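Periplasmic solute binding protein (Pectobacterium atrosepticum, PDB 4RY1) probably binds a sugar in the periplasm and hands it to an ABC-type importer, as expected of a family 1 bacterial solute-binding protein. Local coordinates at residues A[231-236]-A[253-258]; A[160-163]-A[169-172]; A[221-226]-A[241-246]; A[248-253]-A[349-354]. All blocks are in the same frame, centred on the assembly; numbering follows the deposited sequence.

The four contacts form a connected patch along strand 245-249 and the loops and helices around it. Contacts 1 and 2, with centres about 13 Å apart, are joined by a probable hydrogen bond of 2.6 Å between Tyr256 OH and Ala162 O. Contact 2 meets contact 3, about 10 Å away between centres, where Gly160 N lies 2.8 Å from Gly245 O and Val161 CG2 packs 3.5 Å from Phe224 CE2. Contacts 1 and 4 share Ile253. The centres of contacts 3 and 4, which use opposite ends of strand 245-249, are about 21 Å apart. Small molecules, probably from the crystallisation liquor, lie near Thr255 (an acetate) and Ser251 (a glycerol).

Contact 1: A[231-236]-A[253-258]; sequences NVYEIR and IYTYSS
The ring of Tyr233 is sandwiched between methyl CG2 of Thr255 on one face and CB of Asn231 on the other, while an edge of the ring is turned to the face of Tyr256. Thr255 CG2 stands 3.6 Å from the centroid of the Tyr233 ring and only 8° off its normal, a CH-pi contact over the centre. The two tyrosines make a T-shaped pair, their ring centroids 5.2 Å apart and their planes at 68°. Tyr233 CB also sits over the Tyr256 face, 3.9 Å from that ring's centroid but displaced toward the rim. A chi1 of 51°, with CG between the backbone N and the carbonyl carbon, places the Tyr233 ring where Thr255 CG2 meets its face. Threonine suits its place because one branch offers a methyl group to the ring. Behind the sandwich, Asn231 ND2 donates almost straight to Glu234 OE2 at 2.9 Å, tying down the residue that backs the ring. Water 1 donates to Tyr233 O and to Tyr256 O, and Tyr256 OH bonds to Ala162 O. The loop is thus joined to helix 253-257 by dispersion and pi contacts between side chains, with water linking the polar backbone.

Contact 2: A[160-163]-A[169-172]; sequences GVAQ and LDIL
Asp170 lays its carboxylate across the Val161-Ala162 peptide, with OD2 3.4 Å from Ala162 CB and OD1 3.7 Å from Val161 CG1. In this periplasmic binding protein fold the arrangement closes a loop back on the helix that follows it: Asp170 lies in the first turn of helix 169-183, and residues 160-163 belong to the loop leading up to it. The central bond runs 2.8 Å from Ala162 N to Asp170 OD2, nearly straight at 173°, although the N-H comes from above the carboxylate plane, 40° out of it. A chi1 of 59° sets the Asp170 carboxylate between the residue's own N and carbonyl carbon, where OD1 also receives a weak bond from Ile171 N. An aspartate suits a first helical turn, since its charge would probably be favoured by the N-H groups at the N-terminal end of the helix. Arg118, from strand 107-123, touches the same side chain. Beside this polar grip, Val161 CG2 meets Ile171 CG1 at 4.2 Å, the two beta-branched chains crossing at about a right angle. Ile171 carries the apolar surface on to Tyr209 and Leu212 of helix 199-214. Two waters also bind the buried carboxylate: water 2 donates to OD2 and to Gly160 O, while water 3 donates to Asp170 OD1 at 2.7 Å and accepts from Gln163 N at 2.8 Å.

Contact 3: A[221-226]-A[241-246]; sequences QRYFSS and GELAGM
Leu243 points its isobutyl fork at two aromatic side chains that come from the opposite direction, Tyr223 and Phe224. One branch, CD2, lies 3.6 Å from Tyr223 OH and approaches the phenol obliquely. The other, CD1, is 4.1 Å from Phe224 CE1, at the edge of that ring and near its plane. With CG anti to the carbonyl carbon (chi1 -55°) the fork is sent toward helix 221-225, where CD1 comes within reach of the tyrosine hydroxyl as well as the phenylalanine edge. The rings are themselves in contact, since Tyr223 CD1 lies over the centre of the Phe224 face. In the periplasmic binding protein fold this joins the short helix 221-225 to the turn leading into strand 245-249, which pairs antiparallel with strand 107-123. Pro237 of helix 236-239 touches both Tyr223 and Leu243, Ile235 CD1 packs against Leu243 CD1, and Val161 touches Phe224. A tyrosine serves here because its hydroxyl end can rest against the leucine methyl and still donate to a water. Tyr223 OH donates at 2.7 Å to water 4, which lies in the plane of the phenol ring and in turn donates to Glu242 OE1, also at 2.7 Å.

Contact 4: A[248-253]-A[349-354]; sequences LWDSAI and NAYRAA
Ala350 CB rests against Ile253 CD1 at 3.5 Å, tighter than usual for two carbons, and against Asp250 CB at 4.0 Å. In this periplasmic binding protein fold the contact sets the turn after strand 245-249 against helix 346-356, and alanine's small methyl lets the two come close. With CD1 anti to CA (chi2 168°), the Ile253 chain is extended and its terminal methyl reaches the helix. One residue along the helix, Tyr351 stands beside the carboxylate of Asp250: its CD2 is 4.0 Å from Asp250 OD2, with ring and carboxylate planes 65° apart. Asp250 is oriented by the neighbouring strand 107-123, for OD1 is bonded to Thr116 OG1 and OD2 to Ser117 N. The same Thr116 hydroxyl oxygen also bonds to Ser251 N, so one threonine holds both the acid and the backbone just after it. An aspartate fits this buried corner because each carboxylate oxygen has a strand partner, while its CB is left to pack against the alanine. Ala350 and Ile253 touch that strand too, through Ser119 and Ile121 respectively. Water 5 lies 2.8 Å from Asp250 OD2, and Ala350 O, 3.0 Å from this water in a weak bond, also accepts the helical N-H of Ala354.

Contact 1: A[231-236]-A[253-258]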
loop_
_atom_site.group_PDB
_atom_site.type_symbol
_atom_site.label_atom_id
_atom_site.label_comp_id
_atom_site.label_asym_id
_atom_site.label_seq_id
_atom_site.Cartn_x
_atom_site.Cartn_y
_atom_site.Cartn_z
ATOM N N ASN A 231 17.078 1.380 0.540
ATOM C CA ASN A 231 15.788 0.800 0.861
ATOM C C ASN A 231 15.792 0.374 2.324
ATOM O O ASN A 231 16.701 -0.302 2.795
ATOM C CB ASN A 231 15.513 -0.425 -0.011
ATOM C CG ASN A 231 15.219 -0.077 -1.460
ATOM O OD1 ASN A 231 14.589 0.944 -1.763
ATOM N ND2 ASN A 231 15.677 -0.928 -2.368
ATOM N N VAL A 232 14.764 0.751 3.060
ATOM C CA VAL A 232 14.726 0.386 4.485
ATOM C C VAL A 232 14.680 -1.136 4.673
ATOM O O VAL A 232 15.245 -1.657 5.627
ATOM C CB VAL A 232 13.580 1.106 5.210
ATOM C CG1 VAL A 232 13.401 0.596 6.633
ATOM C CG2 VAL A 232 13.914 2.583 5.288
ATOM N N TYR A 233 14.072 -1.837 3.714
ATOM C CA TYR A 233 14.043 -3.304 3.770
ATOM C C TYR A 233 15.425 -3.932 3.517
ATOM O O TYR A 233 15.593 -5.144 3.587
ATOM C CB TYR A 233 12.971 -3.891 2.849
ATOM C CG TYR A 233 12.954 -3.431 1.409
ATOM C CD1 TYR A 233 13.707 -4.074 0.428
ATOM C CD2 TYR A 233 12.106 -2.399 1.011
ATOM C CE1 TYR A 233 13.641 -3.661 -0.892
ATOM C CE2 TYR A 233 12.030 -1.992 -0.298
ATOM C CZ TYR A 233 12.798 -2.626 -1.248
ATOM O OH TYR A 233 12.725 -2.211 -2.558
ATOM N N GLU A 234 16.419 -3.092 3.258
ATOM C CA GLU A 234 17.836 -3.512 3.103
ATOM C C GLU A 234 18.781 -2.953 4.176
ATOM O O GLU A 234 19.977 -3.274 4.150
ATOM C CB GLU A 234 18.385 -3.108 1.714
ATOM C CG GLU A 234 17.722 -3.822 0.548
ATOM C CD GLU A 234 17.956 -3.150 -0.795
ATOM O OE1 GLU A 234 18.951 -2.424 -0.938
ATOM O OE2 GLU A 234 17.123 -3.345 -1.717
ATOM N N ILE A 235 18.299 -2.125 5.107
ATOM C CA ILE A 235 19.225 -1.574 6.116
ATOM C C ILE A 235 19.419 -2.540 7.281
ATOM O O ILE A 235 18.522 -3.313 7.635
ATOM C CB ILE A 235 18.885 -0.151 6.630
ATOM C CG1 ILE A 235 17.637 -0.158 7.524
ATOM C CG2 ILE A 235 18.755 0.826 5.461
ATOM C CD1 ILE A 235 17.269 1.194 8.112
ATOM N N ARG A 236 20.587 -2.455 7.892
ATOM C CA ARG A 236 20.979 -3.416 8.911
ATOM C C ARG A 236 20.019 -3.416 10.096
ATOM O O ARG A 236 19.706 -4.485 10.607
ATOM C CB ARG A 236 22.413 -3.154 9.397
ATOM N N ILE A 253 4.544 -7.267 2.391
ATOM C CA ILE A 253 5.192 -8.205 3.315
ATOM C C ILE A 253 6.314 -9.001 2.649
ATOM O O ILE A 253 7.381 -9.129 3.229
ATOM C CB ILE A 253 4.143 -9.136 3.962
ATOM C CG1 ILE A 253 3.295 -8.330 4.960
ATOM C CG2 ILE A 253 4.806 -10.346 4.613
ATOM C CD1 ILE A 253 2.052 -9.061 5.437
ATOM N N TYR A 254 6.087 -9.505 1.435
ATOM C CA TYR A 254 7.112 -10.317 0.757
ATOM C C TYR A 254 8.378 -9.486 0.551
ATOM O O TYR A 254 9.484 -9.940 0.800
ATOM C CB TYR A 254 6.601 -10.878 -0.578
ATOM C CG TYR A 254 5.861 -12.190 -0.476
ATOM C CD1 TYR A 254 5.125 -12.521 0.656
ATOM C CD2 TYR A 254 5.888 -13.088 -1.516
ATOM C CE1 TYR A 254 4.455 -13.729 0.748
ATOM C CE2 TYR A 254 5.215 -14.292 -1.433
ATOM C CZ TYR A 254 4.499 -14.605 -0.290
ATOM O OH TYR A 254 3.840 -15.822 -0.164
ATOM N N THR A 255 8.200 -8.244 0.120
ATOM C CA THR A 255 9.333 -7.336 -0.065
ATOM C C THR A 255 10.127 -7.118 1.223
ATOM O O THR A 255 11.366 -7.153 1.237
ATOM C CB THR A 255 8.866 -5.986 -0.620
ATOM O OG1 THR A 255 8.201 -6.195 -1.874
ATOM C CG2 THR A 255 10.044 -5.037 -0.789
ATOM N N TYR A 256 9.422 -6.839 2.318
ATOM C CA TYR A 256 10.110 -6.609 3.605
ATOM C C TYR A 256 10.681 -7.875 4.236
ATOM O O TYR A 256 11.611 -7.816 5.044
ATOM C CB TYR A 256 9.235 -5.815 4.602
ATOM C CG TYR A 256 9.249 -4.350 4.230
ATOM C CD1 TYR A 256 8.577 -3.912 3.109
ATOM C CD2 TYR A 256 10.001 -3.417 4.955
ATOM C CE1 TYR A 256 8.612 -2.589 2.713
ATOM C CE2 TYR A 256 10.055 -2.081 4.560
ATOM C CZ TYR A 256 9.345 -1.670 3.445
ATOM O OH TYR A 256 9.376 -0.371 2.970
ATOM N N SER A 257 10.146 -9.021 3.834
ATOM C CA SER A 257 10.640 -10.303 4.291
ATOM C C SER A 257 11.881 -10.754 3.521
ATOM O O SER A 257 12.644 -11.588 4.008
ATOM C CB SER A 257 9.545 -11.361 4.128
ATOM O OG SER A 257 8.526 -11.197 5.091
ATOM N N SER A 258 12.092 -10.155 2.346
ATOM C CA SER A 258 12.985 -10.707 1.303
ATOM C C SER A 258 14.448 -10.814 1.747
ATOM O O SER A 258 15.138 -11.765 1.398
ATOM C CB SER A 258 12.859 -9.908 -0.013
ATOM O OG SER A 258 13.397 -8.585 0.072
HETATM O O HOH W 1 14.109 -7.484 3.935
#

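Contact 2: A[160-163]-A[169-172]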
loop_
_atom_site.group_PDB
_atom_site.type_symbol
_atom_site.label_atom_id
_atom_site.label_comp_id
_atom_site.label_asym_id
_atom_site.label_seq_id
_atom_site.Cartn_x
_atom_site.Cartn_y
_atom_site.Cartn_z
ATOM N N GLY A 160 9.582 0.744 12.946
ATOM C CA GLY A 160 10.335 1.562 11.999
ATOM C C GLY A 160 9.413 2.378 11.115
ATOM O O GLY A 160 8.199 2.451 11.307
ATOM N N VAL A 161 10.041 3.039 10.155
ATOM C CA VAL A 161 9.391 3.886 9.192
ATOM C C VAL A 161 9.792 3.301 7.850
ATOM O O VAL A 161 10.974 3.252 7.517
ATOM C CB VAL A 161 9.853 5.343 9.332
ATOM C CG1 VAL A 161 9.224 6.242 8.282
ATOM C CG2 VAL A 161 9.510 5.872 10.730
ATOM N N ALA A 162 8.801 2.806 7.113
ATOM C CA ALA A 162 9.007 1.876 6.009
ATOM C C ALA A 162 9.842 2.419 4.846
ATOM O O ALA A 162 10.527 1.646 4.167
ATOM C CB ALA A 162 7.652 1.401 5.511
ATOM N N GLN A 163 9.762 3.720 4.609
ATOM C CA GLN A 163 10.547 4.377 3.550
ATOM C C GLN A 163 11.422 5.496 4.124
ATOM O O GLN A 163 11.868 6.388 3.405
ATOM C CB GLN A 163 9.619 4.850 2.425
ATOM C CG GLN A 163 8.949 3.687 1.691
ATOM C CD GLN A 163 8.082 4.090 0.516
ATOM O OE1 GLN A 163 8.426 4.983 -0.246
ATOM N NE2 GLN A 163 6.966 3.393 0.338
ATOM N N LEU A 169 4.579 8.241 4.448
ATOM C CA LEU A 169 3.159 7.937 4.264
ATOM C C LEU A 169 2.671 6.902 5.274
ATOM O O LEU A 169 1.526 6.954 5.733
ATOM C CB LEU A 169 2.896 7.413 2.851
ATOM C CG LEU A 169 1.478 6.910 2.536
ATOM C CD1 LEU A 169 0.420 7.974 2.741
ATOM C CD2 LEU A 169 1.389 6.374 1.122
ATOM N N ASP A 170 3.510 5.928 5.611
ATOM C CA ASP A 170 3.077 4.902 6.582
ATOM C C ASP A 170 2.626 5.512 7.907
ATOM O O ASP A 170 1.568 5.162 8.427
ATOM C CB ASP A 170 4.111 3.798 6.829
ATOM C CG ASP A 170 5.446 4.290 7.345
ATOM O OD1 ASP A 170 5.794 5.476 7.214
ATOM O OD2 ASP A 170 6.176 3.433 7.852
ATOM N N ILE A 171 3.417 6.429 8.457
ATOM C CA ILE A 171 3.053 7.012 9.759
ATOM C C ILE A 171 1.921 8.029 9.604
ATOM O O ILE A 171 1.086 8.139 10.514
ATOM C CB ILE A 171 4.258 7.588 10.522
ATOM C CG1 ILE A 171 5.389 6.558 10.621
ATOM C CG2 ILE A 171 3.833 8.079 11.912
ATOM C CD1 ILE A 171 5.042 5.246 11.285
ATOM N N LEU A 172 1.841 8.709 8.465
ATOM C CA LEU A 172 0.658 9.546 8.170
ATOM C C LEU A 172 -0.603 8.695 8.221
ATOM O O LEU A 172 -1.629 9.094 8.761
ATOM C CB LEU A 172 0.769 10.209 6.809
ATOM C CG LEU A 172 -0.438 11.034 6.372
ATOM C CD1 LEU A 172 -0.606 12.214 7.296
ATOM C CD2 LEU A 172 -0.245 11.491 4.936
HETATM O O HOH W 2 6.093 1.408 9.708
HETATM O O HOH W 3 7.767 5.449 5.408
#

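Contact 3: A[221-226]-A[241-246]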
loop_
_atom_site.group_PDB
_atom_site.type_symbol
_atom_site.label_atom_id
_atom_site.label_comp_id
_atom_site.label_asym_id
_atom_site.label_seq_id
_atom_site.Cartn_x
_atom_site.Cartn_y
_atom_site.Cartn_z
ATOM N N GLN A 221 13.649 11.434 12.032
ATOM C CA GLN A 221 14.088 11.568 10.644
ATOM C C GLN A 221 15.609 11.764 10.521
ATOM O O GLN A 221 16.180 11.500 9.453
ATOM C CB GLN A 221 13.333 12.664 9.911
ATOM C CG GLN A 221 11.883 12.298 9.684
ATOM C CD GLN A 221 11.766 11.353 8.518
ATOM O OE1 GLN A 221 12.010 11.753 7.379
ATOM N NE2 GLN A 221 11.425 10.099 8.783
ATOM N N ARG A 222 16.258 12.222 11.594
ATOM C CA ARG A 222 17.729 12.274 11.631
ATOM C C ARG A 222 18.313 10.855 11.533
ATOM O O ARG A 222 19.248 10.594 10.765
ATOM C CB ARG A 222 18.237 12.946 12.904
ATOM C CG ARG A 222 17.867 14.421 13.047
ATOM C CD ARG A 222 18.435 14.950 14.345
ATOM N NE ARG A 222 18.329 16.389 14.544
ATOM C CZ ARG A 222 19.224 17.295 14.144
ATOM N NH1 ARG A 222 20.297 16.959 13.430
ATOM N NH2 ARG A 222 19.010 18.568 14.434
ATOM N N TYR A 223 17.703 9.940 12.269
ATOM C CA TYR A 223 18.110 8.525 12.241
ATOM C C TYR A 223 17.991 7.993 10.809
ATOM O O TYR A 223 18.923 7.425 10.260
ATOM C CB TYR A 223 17.256 7.708 13.201
ATOM C CG TYR A 223 17.438 6.221 13.178
ATOM C CD1 TYR A 223 16.843 5.455 12.180
ATOM C CD2 TYR A 223 18.123 5.565 14.176
ATOM C CE1 TYR A 223 16.945 4.070 12.170
ATOM C CE2 TYR A 223 18.238 4.181 14.175
ATOM C CZ TYR A 223 17.652 3.429 13.161
ATOM O OH TYR A 223 17.730 2.045 13.140
ATOM N N PHE A 224 16.827 8.166 10.202
ATOM C CA PHE A 224 16.622 7.594 8.864
ATOM C C PHE A 224 17.515 8.262 7.819
ATOM O O PHE A 224 18.041 7.591 6.922
ATOM C CB PHE A 224 15.145 7.545 8.478
ATOM C CG PHE A 224 14.410 6.491 9.251
ATOM C CD1 PHE A 224 14.631 5.147 8.974
ATOM C CD2 PHE A 224 13.585 6.832 10.315
ATOM C CE1 PHE A 224 14.015 4.161 9.732
ATOM C CE2 PHE A 224 12.948 5.849 11.056
ATOM C CZ PHE A 224 13.187 4.515 10.786
ATOM N N SER A 225 17.743 9.561 7.968
ATOM C CA SER A 225 18.607 10.277 7.039
ATOM C C SER A 225 20.021 9.742 7.048
ATOM O O SER A 225 20.705 9.817 6.024
ATOM C CB SER A 225 18.611 11.761 7.339
ATOM O OG SER A 225 17.336 12.328 7.051
ATOM N N SER A 226 20.444 9.180 8.189
ATOM C CA SER A 226 21.798 8.629 8.336
ATOM C C SER A 226 22.025 7.437 7.413
ATOM O O SER A 226 23.159 7.053 7.182
ATOM C CB SER A 226 22.148 8.266 9.789
ATOM O OG SER A 226 21.574 7.034 10.197
ATOM N N GLY A 241 16.901 -6.866 13.357
ATOM C CA GLY A 241 15.888 -6.826 14.408
ATOM C C GLY A 241 15.901 -5.655 15.357
ATOM O O GLY A 241 15.156 -5.651 16.341
ATOM N N GLU A 242 16.725 -4.644 15.069
ATOM C CA GLU A 242 16.715 -3.420 15.888
ATOM C C GLU A 242 15.413 -2.624 15.714
ATOM O O GLU A 242 14.883 -2.033 16.652
ATOM C CB GLU A 242 17.912 -2.530 15.554
ATOM C CG GLU A 242 19.210 -3.071 16.142
ATOM C CD GLU A 242 20.462 -2.425 15.610
ATOM O OE1 GLU A 242 20.371 -1.445 14.851
ATOM O OE2 GLU A 242 21.548 -2.924 15.979
ATOM N N LEU A 243 14.951 -2.553 14.475
ATOM C CA LEU A 243 13.609 -2.030 14.180
ATOM C C LEU A 243 12.652 -3.205 14.183
ATOM O O LEU A 243 12.687 -4.061 13.295
ATOM C CB LEU A 243 13.585 -1.313 12.833
ATOM C CG LEU A 243 14.594 -0.180 12.619
ATOM C CD1 LEU A 243 14.520 0.342 11.197
ATOM C CD2 LEU A 243 14.354 0.932 13.623
ATOM N N ALA A 244 11.802 -3.232 15.198
ATOM C CA ALA A 244 11.076 -4.446 15.546
ATOM C C ALA A 244 9.643 -4.507 15.008
ATOM O O ALA A 244 8.860 -5.368 15.393
ATOM C CB ALA A 244 11.078 -4.648 17.045
ATOM N N GLY A 245 9.314 -3.620 14.089
ATOM C CA GLY A 245 7.976 -3.576 13.537
ATOM C C GLY A 245 7.944 -2.716 12.300
ATOM O O GLY A 245 8.754 -1.809 12.154
ATOM N N MET A 246 6.950 -2.980 11.459
ATOM C CA MET A 246 6.583 -2.091 10.360
ATOM C C MET A 246 5.071 -2.117 10.185
ATOM O O MET A 246 4.435 -3.152 10.382
ATOM C CB MET A 246 7.255 -2.513 9.042
ATOM C CG MET A 246 8.740 -2.218 8.965
ATOM S SD MET A 246 9.277 -0.479 8.843
ATOM C CE MET A 246 11.037 -0.798 9.170
HETATM O O HOH W 4 19.074 0.924 15.197
#

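Contact 4: A[248-253]-A[349-354]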
loop_
_atom_site.group_PDB
_atom_site.type_symbol
_atom_site.label_atom_id
_atom_site.label_comp_id
_atom_site.label_asym_id
_atom_site.label_seq_id
_atom_site.Cartn_x
_atom_site.Cartn_y
_atom_site.Cartn_z
ATOM N N LEU A 248 2.794 -2.034 7.420
ATOM C CA LEU A 248 2.881 -2.253 5.970
ATOM C C LEU A 248 1.536 -2.565 5.373
ATOM O O LEU A 248 0.691 -3.183 6.019
ATOM C CB LEU A 248 3.776 -3.460 5.677
ATOM C CG LEU A 248 5.214 -3.350 6.139
ATOM C CD1 LEU A 248 5.936 -4.675 5.913
ATOM C CD2 LEU A 248 5.933 -2.193 5.462
ATOM N N TRP A 249 1.366 -2.240 4.093
ATOM C CA TRP A 249 0.331 -2.920 3.311
ATOM C C TRP A 249 0.685 -4.414 3.314
ATOM O O TRP A 249 1.854 -4.768 3.115
ATOM C CB TRP A 249 0.288 -2.418 1.874
ATOM C CG TRP A 249 -0.141 -1.011 1.707
ATOM C CD1 TRP A 249 0.610 0.026 1.228
ATOM C CD2 TRP A 249 -1.445 -0.472 1.987
ATOM N NE1 TRP A 249 -0.155 1.164 1.194
ATOM C CE2 TRP A 249 -1.408 0.885 1.657
ATOM C CE3 TRP A 249 -2.649 -1.016 2.474
ATOM C CZ2 TRP A 249 -2.520 1.724 1.818
ATOM C CZ3 TRP A 249 -3.751 -0.188 2.629
ATOM C CH2 TRP A 249 -3.679 1.166 2.295
ATOM N N ASP A 250 -0.294 -5.307 3.462
ATOM C CA ASP A 250 0.072 -6.737 3.452
ATOM C C ASP A 250 0.712 -7.163 2.117
ATOM O O ASP A 250 1.490 -8.112 2.075
ATOM C CB ASP A 250 -1.041 -7.687 3.948
ATOM C CG ASP A 250 -2.354 -7.523 3.222
ATOM O OD1 ASP A 250 -2.361 -7.681 1.979
ATOM O OD2 ASP A 250 -3.392 -7.277 3.891
ATOM N N SER A 251 0.430 -6.406 1.049
ATOM C CA SER A 251 1.038 -6.637 -0.276
ATOM C C SER A 251 2.545 -6.319 -0.317
ATOM O O SER A 251 3.224 -6.643 -1.293
ATOM C CB SER A 251 0.298 -5.797 -1.321
ATOM O OG SER A 251 0.412 -4.426 -1.024
ATOM N N ALA A 252 3.061 -5.695 0.738
ATOM C CA ALA A 252 4.495 -5.387 0.855
ATOM C C ALA A 252 5.261 -6.367 1.739
ATOM O O ALA A 252 6.475 -6.282 1.872
ATOM C CB ALA A 252 4.672 -3.989 1.428
ATOM N N ILE A 253 4.544 -7.267 2.391
ATOM C CA ILE A 253 5.192 -8.205 3.315
ATOM C C ILE A 253 6.314 -9.001 2.649
ATOM O O ILE A 253 7.381 -9.129 3.229
ATOM C CB ILE A 253 4.143 -9.136 3.962
ATOM C CG1 ILE A 253 3.295 -8.330 4.960
ATOM C CG2 ILE A 253 4.806 -10.346 4.613
ATOM C CD1 ILE A 253 2.052 -9.061 5.437
ATOM N N ASN A 349 -1.601 -14.793 6.786
ATOM C CA ASN A 349 -1.975 -14.520 8.178
ATOM C C ASN A 349 -2.382 -13.040 8.386
ATOM O O ASN A 349 -3.399 -12.724 9.024
ATOM C CB ASN A 349 -0.818 -14.906 9.110
ATOM C CG ASN A 349 -0.651 -16.422 9.238
ATOM O OD1 ASN A 349 -1.613 -17.170 9.106
ATOM N ND2 ASN A 349 0.564 -16.865 9.492
ATOM N N ALA A 350 -1.594 -12.131 7.812
ATOM C CA ALA A 350 -1.915 -10.701 7.887
ATOM C C ALA A 350 -3.232 -10.350 7.182
ATOM O O ALA A 350 -4.055 -9.585 7.690
ATOM C CB ALA A 350 -0.781 -9.896 7.288
ATOM N N TYR A 351 -3.427 -10.944 6.012
ATOM C CA TYR A 351 -4.649 -10.709 5.229
ATOM C C TYR A 351 -5.891 -11.243 5.965
ATOM O O TYR A 351 -6.901 -10.546 6.082
ATOM C CB TYR A 351 -4.510 -11.353 3.854
ATOM C CG TYR A 351 -5.664 -11.120 2.919
ATOM C CD1 TYR A 351 -6.765 -11.957 2.923
ATOM C CD2 TYR A 351 -5.628 -10.048 2.021
ATOM C CE1 TYR A 351 -7.816 -11.749 2.038
ATOM C CE2 TYR A 351 -6.648 -9.823 1.141
ATOM C CZ TYR A 351 -7.735 -10.656 1.138
ATOM O OH TYR A 351 -8.723 -10.354 0.228
ATOM N N ARG A 352 -5.784 -12.456 6.499
ATOM C CA ARG A 352 -6.876 -13.081 7.251
ATOM C C ARG A 352 -7.179 -12.302 8.516
ATOM O O ARG A 352 -8.345 -12.153 8.864
ATOM C CB ARG A 352 -6.588 -14.554 7.545
ATOM C CG ARG A 352 -6.711 -15.413 6.294
ATOM C CD ARG A 352 -6.244 -16.841 6.501
ATOM N NE ARG A 352 -6.644 -17.679 5.373
ATOM C CZ ARG A 352 -6.188 -18.908 5.138
ATOM N NH1 ARG A 352 -5.293 -19.475 5.943
ATOM N NH2 ARG A 352 -6.626 -19.570 4.083
ATOM N N ALA A 353 -6.140 -11.762 9.173
ATOM C CA ALA A 353 -6.345 -10.931 10.368
ATOM C C ALA A 353 -7.109 -9.655 10.023
ATOM O O ALA A 353 -8.051 -9.255 10.729
ATOM C CB ALA A 353 -5.023 -10.613 11.047
ATOM N N ALA A 354 -6.710 -9.010 8.935
ATOM C CA ALA A 354 -7.423 -7.812 8.478
ATOM C C ALA A 354 -8.885 -8.127 8.160
ATOM O O ALA A 354 -9.787 -7.348 8.507
ATOM C CB ALA A 354 -6.734 -7.195 7.270
HETATM O O HOH W 5 -3.250 -6.954 6.623
#